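Local coordinates for protein toll (Drosophila melanogaster, PDB 4LXR) that acts as the cell-surface receptor for the cleaved cytokine spaetzle C-106, signalling in innate immunity and in dorsal-ventral patterning of the embryo, at residues Ala19-Met22 with Ser23-Glu26; Thr41-Pro44 with Lys45-Val48; Leu425-Leu429 with Leu430-Leu434; Pro734-Leu737 with Phe738-Asn742. All blocks are in the same frame, centred on the assembly; numbering follows the deposited sequence.

Contact 1: residues Ala19-Met22 with Ser23-Glu26; sequences APIM and SEYE
Ile-21 and Glu-24 are joined by a reciprocal pair of backbone hydrogen bonds: Ile-21 N donates to Glu-24 O at 2.9 Å and 175°, while Glu-24 N returns to Ile-21 O over 3.0 Å on a more bent path of 145°. In both, the donor stands above the acceptor's carbonyl plane. Two residues further from the turn, Ala-19 and Glu-26 repeat the pattern, with Glu-26 N to Ala-19 O at 3.0 Å and the reverse bond at 3.1 Å from Ala-19 N to Glu-26 O. Between them Pro-20, which has no N-H to give, takes the non-hydrogen-bonded position opposite Tyr-25. This is a tight two-residue beta hairpin closed by a type II' turn, with Met-22 and Ser-23 at its corners, at the outer edge of the receptor's N-terminal beta structure. Ile-21 and Glu-24 point the same way off one face, and Ile-21 CG2 lies 3.9 Å from Glu-24 CG. The first torsion of Glu-24 (chi1 70°) sets CG between its own N and carbonyl carbon, 3.1 Å from Ile-21 O, and the chain then runs out extended. An alanine in place of Glu-24 would remove that chain, which would probably leave one flank of Ile-21 CG2 uncovered and Tyr-47 OH without its carboxylate neighbour. On the other face Pro-20 CA approaches the Tyr-25 ring obliquely, and Pro-20 CB rests 4.0 Å from Tyr-25 CE1; Phe-2 meets the same ring edge-to-face. Spaetzle C-106 packs against Ala-19, Ile-21 and Met-22, and its Leu-16 N hydrogen-bonds to Glu-26 OE2.

Contact 2: residues Thr41-Pro44 with Lys45-Val48; sequences TIQP and KDYV
The ring of Tyr-47 lies obliquely against the aliphatic start of Gln-43, with CE1 3.4 Å from Gln-43 CB. Its first torsion (chi1 79°) places CG between the backbone N and carbonyl carbon and carries the ring back along the partner strand, where the phenol OH comes within 3.6 Å of Thr-41 CG2. Asp-46 approaches the same glutamine from a second direction: its CB is 3.6 Å from Gln-43 CG, and the carboxylate and amide planes are turned 53° from each other. Gln-43 is thus met by two consecutive side chains, and its backbone shows why. Gln-43 O accepts both Asp-46 N, at 2.8 Å, and Tyr-47 N, at 3.0 Å and in the carbonyl plane, while Gln-43 N donates to Tyr-47 O at 2.9 Å and 168°. Two residues facing one across an antiparallel pair define a classic beta bulge, here at the turn end of the hairpin formed by strands 38-43 and 47-52. On the other face Ile-42 and Val-48 form a non-hydrogen-bonded pair, Ile-42 CG1 4.3 Å from Val-48 CG2, packed against Ile-69. The contact therefore divides its chemistry by face: hydrocarbon groups meet around Ile-42 and Val-48, whereas the Gln-43 face also carries polar ends, and Gln-43 OE1 is satisfied by a hydrogen bond with Ser-23 OG.

Contact 3: residues Leu425-Leu429 with Leu430-Leu434; sequences LQQPL and LDIML
Pro-428 and Ile-432 are linked at the start of a short helix, where Ile-432 N reaches Pro-428 O in a weak 3.4 Å hydrogen bond and Met-433 N makes a sounder one to Leu-429 O, 3.1 Å and 175°. Pro-428 holds the N-cap position of helix 429-433, which belongs to leucine-rich repeat 12 and follows the loop after its strand 415-417. The extended backbone of Gln-427 and Pro-428 gives way to helical angles at Leu-429. Ahead of the cap, chi1 (-172°) sets Gln-427 CG anti to the backbone N and 3.4 Å from Ile-432 CD1, and the bend at chi2 then turns the amide toward Asp-431. The Gln-427 and Asp-431 side chains cross at about a right angle, NE2 lying 3.4 Å from Asp-431 CB, and the amide and carboxylate planes are 61° apart. Beyond the helix, Tyr-462 and Ile-438 also touch Gln-427, and Phe-460 touches Ile-432. An alanine at Gln-427 would take away CG and the amide, and a gap would probably open beside Ile-432 CD1, leaving that end of the isoleucine freer to turn. Across the Pro-428 ring, obliquely, the Asp-431 carboxylate brings OD1 to 3.1 Å from Pro-428 CG.

Contact 4: residues Pro734-Leu737 with Phe738-Asn742; sequences PLLL and FTQDN
Leu-736 O is gripped by two donors one turn further along: the hydroxyl of Thr-739, whose OG1 donates to it at 2.8 Å, and the amide of Gln-740, whose N lies 3.2 Å from the same oxygen. The threonine bond depends on chi1 (67°), which sets OG1 between its own N and carbonyl carbon, turned back toward the preceding turn. Segment 734-737 and residues 738-740 are successive parts of helix 733-740, and Asp-741 and Asn-742 follow its end, in the second C-terminal cap region (LRRCT) of the receptor's leucine-rich repeats. Regular alpha-helical bonds run from Phe-738 N to Pro-734 O, 2.9 Å, and from Thr-739 N to Leu-735 O, 3.1 Å and 167°. The side chains divide between the helix's surroundings. Thr-739 CG2 meets Leu-735 CD1 at 4.0 Å, the two chains crossing at a slant; Trp-726 also touches Leu-735. Phe-738 leads away from segment 734-737 and is buried against Leu-707 and Leu-710 of helix 704-710, with Leu-735 O near its ring plane, at the edge. On the more exposed flank the extended Gln-740 chain spreads its amide between two leucines, NE2 standing 3.8 Å from Leu-736 CG and OE1 near Leu-737 CD2. Leu-736 itself also reaches Thr-768 and Ile-771 of helix 768-771. Helical angles end at Asp-741, whose N still bonds to Leu-737 O. Just past that point the Asn-742 side chain folds back onto the last turn, ND2 donating to Phe-738 O at 2.7 Å and 169°, with that oxygen almost in the amide plane.

Contacts 1 and 2 are successive hairpins of the N-terminal region, their centres 10 Å apart, joined because strands 24-29 and 38-43 are neighbours. Tyr-25 N lies 2.9 Å from Ile-42 O, a probable hydrogen bond, and Glu-24 OE2 is 3.2 Å from Tyr-47 OH, probably another. Only contact 1 of the four touches spaetzle C-106; no other chain of the assembly touches contact 2. Contact 3 sits far along the repeats, its centre about 70 Å from that of contact 1 and across the chain's centre. Contact 4, in the second C-terminal cap, has its centre about 65 Å from that of contact 3 and about 94 Å from that of contact 1.

Contact 1: residues Ala19-Met22 with Ser23-Glu26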
loop_
_atom_site.group_PDB
_atom_site.type_symbol
_atom_site.label_atom_id
_atom_site.label_comp_id
_atom_site.label_asym_id
_atom_site.label_seq_id
_atom_site.Cartn_x
_atom_site.Cartn_y
_atom_site.Cartn_z
ATOM N N ALA A 19 -4.782 -16.025 -37.799
ATOM C CA ALA A 19 -3.476 -15.931 -37.165
ATOM C C ALA A 19 -3.542 -16.600 -35.804
ATOM O O ALA A 19 -4.452 -16.313 -35.018
ATOM C CB ALA A 19 -3.035 -14.468 -37.032
ATOM N N PRO A 20 -2.600 -17.516 -35.529
ATOM C CA PRO A 20 -2.529 -18.098 -34.187
ATOM C C PRO A 20 -2.132 -17.025 -33.195
ATOM O O PRO A 20 -1.399 -16.111 -33.546
ATOM C CB PRO A 20 -1.418 -19.143 -34.312
ATOM C CG PRO A 20 -0.586 -18.680 -35.461
ATOM C CD PRO A 20 -1.572 -18.070 -36.423
ATOM N N ILE A 21 -2.638 -17.118 -31.977
ATOM C CA ILE A 21 -2.229 -16.204 -30.925
ATOM C C ILE A 21 -2.439 -16.861 -29.569
ATOM O O ILE A 21 -3.563 -17.229 -29.209
ATOM C CB ILE A 21 -2.917 -14.819 -31.026
ATOM C CG1 ILE A 21 -2.475 -13.933 -29.865
ATOM C CG2 ILE A 21 -4.428 -14.936 -31.065
ATOM C CD1 ILE A 21 -3.046 -12.553 -29.919
ATOM N N MET A 22 -1.342 -17.010 -28.829
ATOM C CA MET A 22 -1.312 -17.868 -27.650
ATOM C C MET A 22 -1.825 -19.258 -28.017
ATOM O O MET A 22 -1.403 -19.835 -29.019
ATOM C CB MET A 22 -2.097 -17.251 -26.490
ATOM C CG MET A 22 -1.263 -16.260 -25.683
ATOM S SD MET A 22 -2.029 -14.643 -25.455
ATOM C CE MET A 22 -0.660 -13.775 -24.700
ATOM N N SER A 23 -2.738 -19.797 -27.226
ATOM C CA SER A 23 -3.260 -21.122 -27.526
ATOM C C SER A 23 -4.474 -21.074 -28.463
ATOM O O SER A 23 -5.005 -22.113 -28.857
ATOM C CB SER A 23 -3.587 -21.869 -26.233
ATOM O OG SER A 23 -4.171 -20.992 -25.287
ATOM N N GLU A 24 -4.895 -19.873 -28.845
ATOM C CA GLU A 24 -6.088 -19.735 -29.675
ATOM C C GLU A 24 -5.814 -19.277 -31.108
ATOM O O GLU A 24 -4.668 -19.107 -31.521
ATOM C CB GLU A 24 -7.087 -18.787 -29.009
ATOM C CG GLU A 24 -6.632 -17.343 -28.997
ATOM C CD GLU A 24 -7.458 -16.475 -28.074
ATOM O OE1 GLU A 24 -7.298 -15.233 -28.134
ATOM O OE2 GLU A 24 -8.272 -17.034 -27.299
ATOM N N TYR A 25 -6.888 -19.085 -31.864
ATOM C CA TYR A 25 -6.791 -18.610 -33.235
ATOM C C TYR A 25 -7.767 -17.468 -33.415
ATOM O O TYR A 25 -8.883 -17.532 -32.921
ATOM C CB TYR A 25 -7.118 -19.736 -34.220
ATOM C CG TYR A 25 -6.215 -20.938 -34.081
ATOM C CD1 TYR A 25 -4.981 -20.992 -34.740
ATOM C CD2 TYR A 25 -6.580 -22.014 -33.281
ATOM C CE1 TYR A 25 -4.147 -22.088 -34.609
ATOM C CE2 TYR A 25 -5.753 -23.113 -33.142
ATOM C CZ TYR A 25 -4.536 -23.143 -33.810
ATOM O OH TYR A 25 -3.719 -24.239 -33.673
ATOM N N GLU A 26 -7.347 -16.412 -34.099
ATOM C CA GLU A 26 -8.284 -15.361 -34.449
ATOM C C GLU A 26 -8.536 -15.377 -35.947
ATOM O O GLU A 26 -7.607 -15.272 -36.742
ATOM C CB GLU A 26 -7.802 -13.978 -34.019
ATOM C CG GLU A 26 -8.888 -12.916 -34.171
ATOM C CD GLU A 26 -8.355 -11.496 -34.228
ATOM O OE1 GLU A 26 -7.637 -11.156 -35.197
ATOM O OE2 GLU A 26 -8.665 -10.713 -33.309
#

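Contact 2: residues Thr41-Pro44 with Lys45-Val48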
loop_
_atom_site.group_PDB
_atom_site.type_symbol
_atom_site.label_atom_id
_atom_site.label_comp_id
_atom_site.label_asym_id
_atom_site.label_seq_id
_atom_site.Cartn_x
_atom_site.Cartn_y
_atom_site.Cartn_z
ATOM N N THR A 41 -12.864 -16.297 -32.506
ATOM C CA THR A 41 -11.787 -16.746 -31.639
ATOM C C THR A 41 -12.028 -18.207 -31.304
ATOM O O THR A 41 -13.066 -18.574 -30.744
ATOM C CB THR A 41 -11.712 -15.920 -30.351
ATOM O OG1 THR A 41 -11.520 -14.541 -30.682
ATOM C CG2 THR A 41 -10.562 -16.397 -29.470
ATOM N N ILE A 42 -11.067 -19.041 -31.669
ATOM C CA ILE A 42 -11.187 -20.476 -31.493
ATOM C C ILE A 42 -10.143 -20.984 -30.511
ATOM O O ILE A 42 -8.936 -20.771 -30.694
ATOM C CB ILE A 42 -11.031 -21.222 -32.833
ATOM C CG1 ILE A 42 -12.019 -20.681 -33.867
ATOM C CG2 ILE A 42 -11.208 -22.720 -32.632
ATOM C CD1 ILE A 42 -11.979 -21.406 -35.202
ATOM N N GLN A 43 -10.626 -21.631 -29.459
ATOM C CA GLN A 43 -9.787 -22.351 -28.508
ATOM C C GLN A 43 -10.270 -23.805 -28.537
ATOM O O GLN A 43 -11.248 -24.155 -27.873
ATOM C CB GLN A 43 -9.918 -21.737 -27.113
ATOM C CG GLN A 43 -9.144 -22.434 -26.015
ATOM C CD GLN A 43 -7.683 -22.048 -26.003
ATOM O OE1 GLN A 43 -7.342 -20.869 -25.893
ATOM N NE2 GLN A 43 -6.809 -23.038 -26.126
ATOM N N PRO A 44 -9.590 -24.647 -29.335
ATOM C CA PRO A 44 -10.002 -26.007 -29.718
ATOM C C PRO A 44 -10.478 -26.855 -28.545
ATOM O O PRO A 44 -9.774 -26.924 -27.541
ATOM C CB PRO A 44 -8.724 -26.598 -30.313
ATOM C CG PRO A 44 -7.984 -25.410 -30.845
ATOM C CD PRO A 44 -8.252 -24.308 -29.862
ATOM N N LYS A 45 -11.657 -27.470 -28.690
ATOM C CA LYS A 45 -12.303 -28.285 -27.650
ATOM C C LYS A 45 -12.911 -27.465 -26.521
ATOM O O LYS A 45 -13.786 -27.953 -25.804
ATOM C CB LYS A 45 -11.362 -29.349 -27.061
ATOM C CG LYS A 45 -10.865 -30.383 -28.052
ATOM C CD LYS A 45 -9.989 -31.423 -27.360
ATOM C CE LYS A 45 -9.308 -32.348 -28.369
ATOM N NZ LYS A 45 -8.293 -33.250 -27.743
ATOM N N ASP A 46 -12.454 -26.226 -26.357
ATOM C CA ASP A 46 -12.904 -25.399 -25.239
ATOM C C ASP A 46 -14.062 -24.478 -25.630
ATOM O O ASP A 46 -15.193 -24.637 -25.157
ATOM C CB ASP A 46 -11.735 -24.592 -24.659
ATOM C CG ASP A 46 -12.096 -23.871 -23.366
ATOM O OD1 ASP A 46 -13.136 -24.198 -22.758
ATOM O OD2 ASP A 46 -11.324 -22.980 -22.946
ATOM N N TYR A 47 -13.783 -23.512 -26.492
ATOM C CA TYR A 47 -14.821 -22.579 -26.887
ATOM C C TYR A 47 -14.584 -21.959 -28.256
ATOM O O TYR A 47 -13.453 -21.931 -28.769
ATOM C CB TYR A 47 -14.987 -21.493 -25.829
ATOM C CG TYR A 47 -13.953 -20.394 -25.886
ATOM C CD1 TYR A 47 -12.701 -20.555 -25.301
ATOM C CD2 TYR A 47 -14.241 -19.176 -26.501
ATOM C CE1 TYR A 47 -11.756 -19.537 -25.340
ATOM C CE2 TYR A 47 -13.301 -18.159 -26.550
ATOM C CZ TYR A 47 -12.064 -18.348 -25.972
ATOM O OH TYR A 47 -11.135 -17.336 -26.014
ATOM N N VAL A 48 -15.665 -21.474 -28.849
ATOM C CA VAL A 48 -15.578 -20.634 -30.030
ATOM C C VAL A 48 -16.370 -19.365 -29.746
ATOM O O VAL A 48 -17.513 -19.436 -29.301
ATOM C CB VAL A 48 -16.101 -21.357 -31.300
ATOM C CG1 VAL A 48 -17.506 -21.931 -31.075
ATOM C CG2 VAL A 48 -16.095 -20.418 -32.495
#

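Contact 3: residues Leu425-Leu429 with Leu430-Leu434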
loop_
_atom_site.group_PDB
_atom_site.type_symbol
_atom_site.label_atom_id
_atom_site.label_comp_id
_atom_site.label_asym_id
_atom_site.label_seq_id
_atom_site.Cartn_x
_atom_site.Cartn_y
_atom_site.Cartn_z
ATOM N N LEU A 425 1.800 5.702 25.903
ATOM C CA LEU A 425 2.296 4.749 26.905
ATOM C C LEU A 425 2.742 5.406 28.213
ATOM O O LEU A 425 3.441 4.791 29.020
ATOM C CB LEU A 425 3.391 3.844 26.334
ATOM C CG LEU A 425 2.993 2.937 25.168
ATOM C CD1 LEU A 425 4.157 2.027 24.801
ATOM C CD2 LEU A 425 1.740 2.113 25.495
ATOM N N GLN A 426 2.326 6.658 28.401
ATOM C CA GLN A 426 2.389 7.357 29.686
ATOM C C GLN A 426 3.767 7.302 30.326
ATOM O O GLN A 426 3.903 6.899 31.477
ATOM C CB GLN A 426 1.324 6.790 30.636
ATOM C CG GLN A 426 -0.005 6.479 29.931
ATOM C CD GLN A 426 -1.169 6.304 30.889
ATOM O OE1 GLN A 426 -1.379 7.121 31.785
ATOM N NE2 GLN A 426 -1.932 5.236 30.703
ATOM N N GLN A 427 4.779 7.724 29.579
ATOM C CA GLN A 427 6.159 7.518 29.987
ATOM C C GLN A 427 6.897 8.777 30.474
ATOM O O GLN A 427 7.039 9.740 29.725
ATOM C CB GLN A 427 6.927 6.880 28.838
ATOM C CG GLN A 427 8.324 6.457 29.222
ATOM C CD GLN A 427 8.337 5.418 30.321
ATOM O OE1 GLN A 427 7.703 4.371 30.209
ATOM N NE2 GLN A 427 9.062 5.704 31.392
ATOM N N PRO A 428 7.371 8.762 31.734
ATOM C CA PRO A 428 8.114 9.881 32.333
ATOM C C PRO A 428 9.516 10.073 31.751
ATOM O O PRO A 428 10.254 9.107 31.554
ATOM C CB PRO A 428 8.196 9.499 33.817
ATOM C CG PRO A 428 8.033 8.027 33.835
ATOM C CD PRO A 428 7.064 7.725 32.734
ATOM N N LEU A 429 9.873 11.330 31.504
ATOM C CA LEU A 429 11.059 11.685 30.728
ATOM C C LEU A 429 12.359 11.250 31.377
ATOM O O LEU A 429 13.298 10.838 30.696
ATOM C CB LEU A 429 11.092 13.196 30.475
ATOM C CG LEU A 429 10.508 13.726 29.160
ATOM C CD1 LEU A 429 9.137 13.123 28.844
ATOM C CD2 LEU A 429 10.429 15.248 29.220
ATOM N N LEU A 430 12.414 11.352 32.698
ATOM C CA LEU A 430 13.624 11.009 33.418
ATOM C C LEU A 430 13.892 9.505 33.423
ATOM O O LEU A 430 15.041 9.079 33.329
ATOM C CB LEU A 430 13.577 11.561 34.836
ATOM C CG LEU A 430 14.942 11.571 35.501
ATOM C CD1 LEU A 430 15.937 12.326 34.636
ATOM C CD2 LEU A 430 14.847 12.199 36.860
ATOM N N ASP A 431 12.838 8.704 33.542
ATOM C CA ASP A 431 12.961 7.256 33.401
ATOM C C ASP A 431 13.661 6.884 32.095
ATOM O O ASP A 431 14.524 6.006 32.077
ATOM C CB ASP A 431 11.589 6.581 33.462
ATOM C CG ASP A 431 11.096 6.390 34.883
ATOM O OD1 ASP A 431 10.629 7.378 35.489
ATOM O OD2 ASP A 431 11.187 5.253 35.398
ATOM N N ILE A 432 13.292 7.571 31.015
ATOM C CA ILE A 432 13.921 7.372 29.707
ATOM C C ILE A 432 15.408 7.751 29.696
ATOM O O ILE A 432 16.249 6.933 29.340
ATOM C CB ILE A 432 13.179 8.149 28.589
ATOM C CG1 ILE A 432 11.759 7.605 28.415
ATOM C CG2 ILE A 432 13.944 8.072 27.277
ATOM C CD1 ILE A 432 11.675 6.110 28.625
ATOM N N MET A 433 15.713 8.988 30.084
ATOM C CA MET A 433 17.088 9.475 30.181
ATOM C C MET A 433 17.970 8.566 31.025
ATOM O O MET A 433 19.118 8.300 30.675
ATOM C CB MET A 433 17.123 10.872 30.799
ATOM C CG MET A 433 16.612 11.992 29.918
ATOM S SD MET A 433 16.933 13.598 30.690
ATOM C CE MET A 433 16.377 14.710 29.403
ATOM N N LEU A 434 17.427 8.103 32.148
ATOM C CA LEU A 434 18.175 7.257 33.075
ATOM C C LEU A 434 18.185 5.796 32.619
ATOM O O LEU A 434 18.496 4.890 33.393
ATOM C CB LEU A 434 17.636 7.401 34.504
ATOM C CG LEU A 434 17.790 8.813 35.085
ATOM C CD1 LEU A 434 17.230 8.910 36.499
ATOM C CD2 LEU A 434 19.245 9.271 35.057
#

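Contact 4: residues Pro734-Leu737 with Phe738-Asn742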
loop_
_atom_site.group_PDB
_atom_site.type_symbol
_atom_site.label_atom_id
_atom_site.label_comp_id
_atom_site.label_asym_id
_atom_site.label_seq_id
_atom_site.Cartn_x
_atom_site.Cartn_y
_atom_site.Cartn_z
ATOM N N PRO A 734 70.825 35.376 10.178
ATOM C CA PRO A 734 70.134 34.174 10.660
ATOM C C PRO A 734 68.785 33.960 9.997
ATOM O O PRO A 734 68.470 32.818 9.671
ATOM C CB PRO A 734 69.940 34.435 12.165
ATOM C CG PRO A 734 70.426 35.820 12.413
ATOM C CD PRO A 734 71.345 36.176 11.303
ATOM N N LEU A 735 68.019 35.033 9.803
ATOM C CA LEU A 735 66.728 34.943 9.131
ATOM C C LEU A 735 66.902 34.483 7.686
ATOM O O LEU A 735 66.134 33.648 7.199
ATOM C CB LEU A 735 65.954 36.267 9.195
ATOM C CG LEU A 735 64.665 36.346 8.358
ATOM C CD1 LEU A 735 63.661 35.279 8.754
ATOM C CD2 LEU A 735 64.025 37.718 8.401
ATOM N N LEU A 736 67.917 35.008 7.006
ATOM C CA LEU A 736 68.160 34.608 5.621
ATOM C C LEU A 736 68.477 33.119 5.554
ATOM O O LEU A 736 67.882 32.399 4.756
ATOM C CB LEU A 736 69.265 35.453 4.956
ATOM C CG LEU A 736 69.419 35.239 3.443
ATOM C CD1 LEU A 736 68.143 35.643 2.721
ATOM C CD2 LEU A 736 70.653 35.967 2.816
ATOM N N LEU A 737 69.388 32.650 6.410
ATOM C CA LEU A 737 69.737 31.220 6.440
ATOM C C LEU A 737 68.546 30.310 6.824
ATOM O O LEU A 737 68.385 29.233 6.256
ATOM C CB LEU A 737 70.943 30.955 7.353
ATOM C CG LEU A 737 72.323 31.453 6.892
ATOM C CD1 LEU A 737 73.362 31.247 8.006
ATOM C CD2 LEU A 737 72.775 30.794 5.582
ATOM N N PHE A 738 67.734 30.755 7.782
ATOM C CA PHE A 738 66.514 30.047 8.156
ATOM C C PHE A 738 65.617 29.813 6.940
ATOM O O PHE A 738 65.234 28.677 6.667
ATOM C CB PHE A 738 65.750 30.807 9.257
ATOM C CG PHE A 738 64.397 30.217 9.595
ATOM C CD1 PHE A 738 64.290 29.093 10.406
ATOM C CD2 PHE A 738 63.228 30.804 9.120
ATOM C CE1 PHE A 738 63.035 28.550 10.726
ATOM C CE2 PHE A 738 61.968 30.268 9.436
ATOM C CZ PHE A 738 61.875 29.139 10.239
ATOM N N THR A 739 65.311 30.879 6.202
ATOM C CA THR A 739 64.414 30.770 5.056
ATOM C C THR A 739 64.959 29.823 3.988
ATOM O O THR A 739 64.202 29.053 3.393
ATOM C CB THR A 739 64.102 32.135 4.408
ATOM O OG1 THR A 739 65.299 32.662 3.807
ATOM C CG2 THR A 739 63.538 33.116 5.444
ATOM N N GLN A 740 66.271 29.877 3.772
ATOM C CA GLN A 740 66.927 29.057 2.764
ATOM C C GLN A 740 66.832 27.567 3.080
ATOM O O GLN A 740 66.726 26.746 2.157
ATOM C CB GLN A 740 68.405 29.475 2.567
ATOM C CG GLN A 740 68.604 30.893 2.042
ATOM C CD GLN A 740 70.070 31.268 1.927
ATOM O OE1 GLN A 740 70.936 30.594 2.479
ATOM N NE2 GLN A 740 70.355 32.334 1.194
ATOM N N ASP A 741 66.875 27.201 4.362
ATOM C CA ASP A 741 66.755 25.776 4.693
ATOM C C ASP A 741 65.365 25.350 5.205
ATOM O O ASP A 741 65.210 24.273 5.775
ATOM C CB ASP A 741 67.835 25.332 5.675
ATOM C CG ASP A 741 68.171 23.851 5.544
ATOM O OD1 ASP A 741 68.017 23.286 4.432
ATOM O OD2 ASP A 741 68.607 23.255 6.553
ATOM N N ASN A 742 64.354 26.185 5.008
ATOM C CA ASN A 742 63.015 25.815 5.492
ATOM C C ASN A 742 61.941 25.969 4.451
ATOM O O ASN A 742 60.900 26.556 4.692
ATOM C CB ASN A 742 62.662 26.560 6.778
ATOM C CG ASN A 742 63.401 26.002 7.968
ATOM O OD1 ASN A 742 62.978 25.015 8.549
ATOM N ND2 ASN A 742 64.536 26.601 8.307
#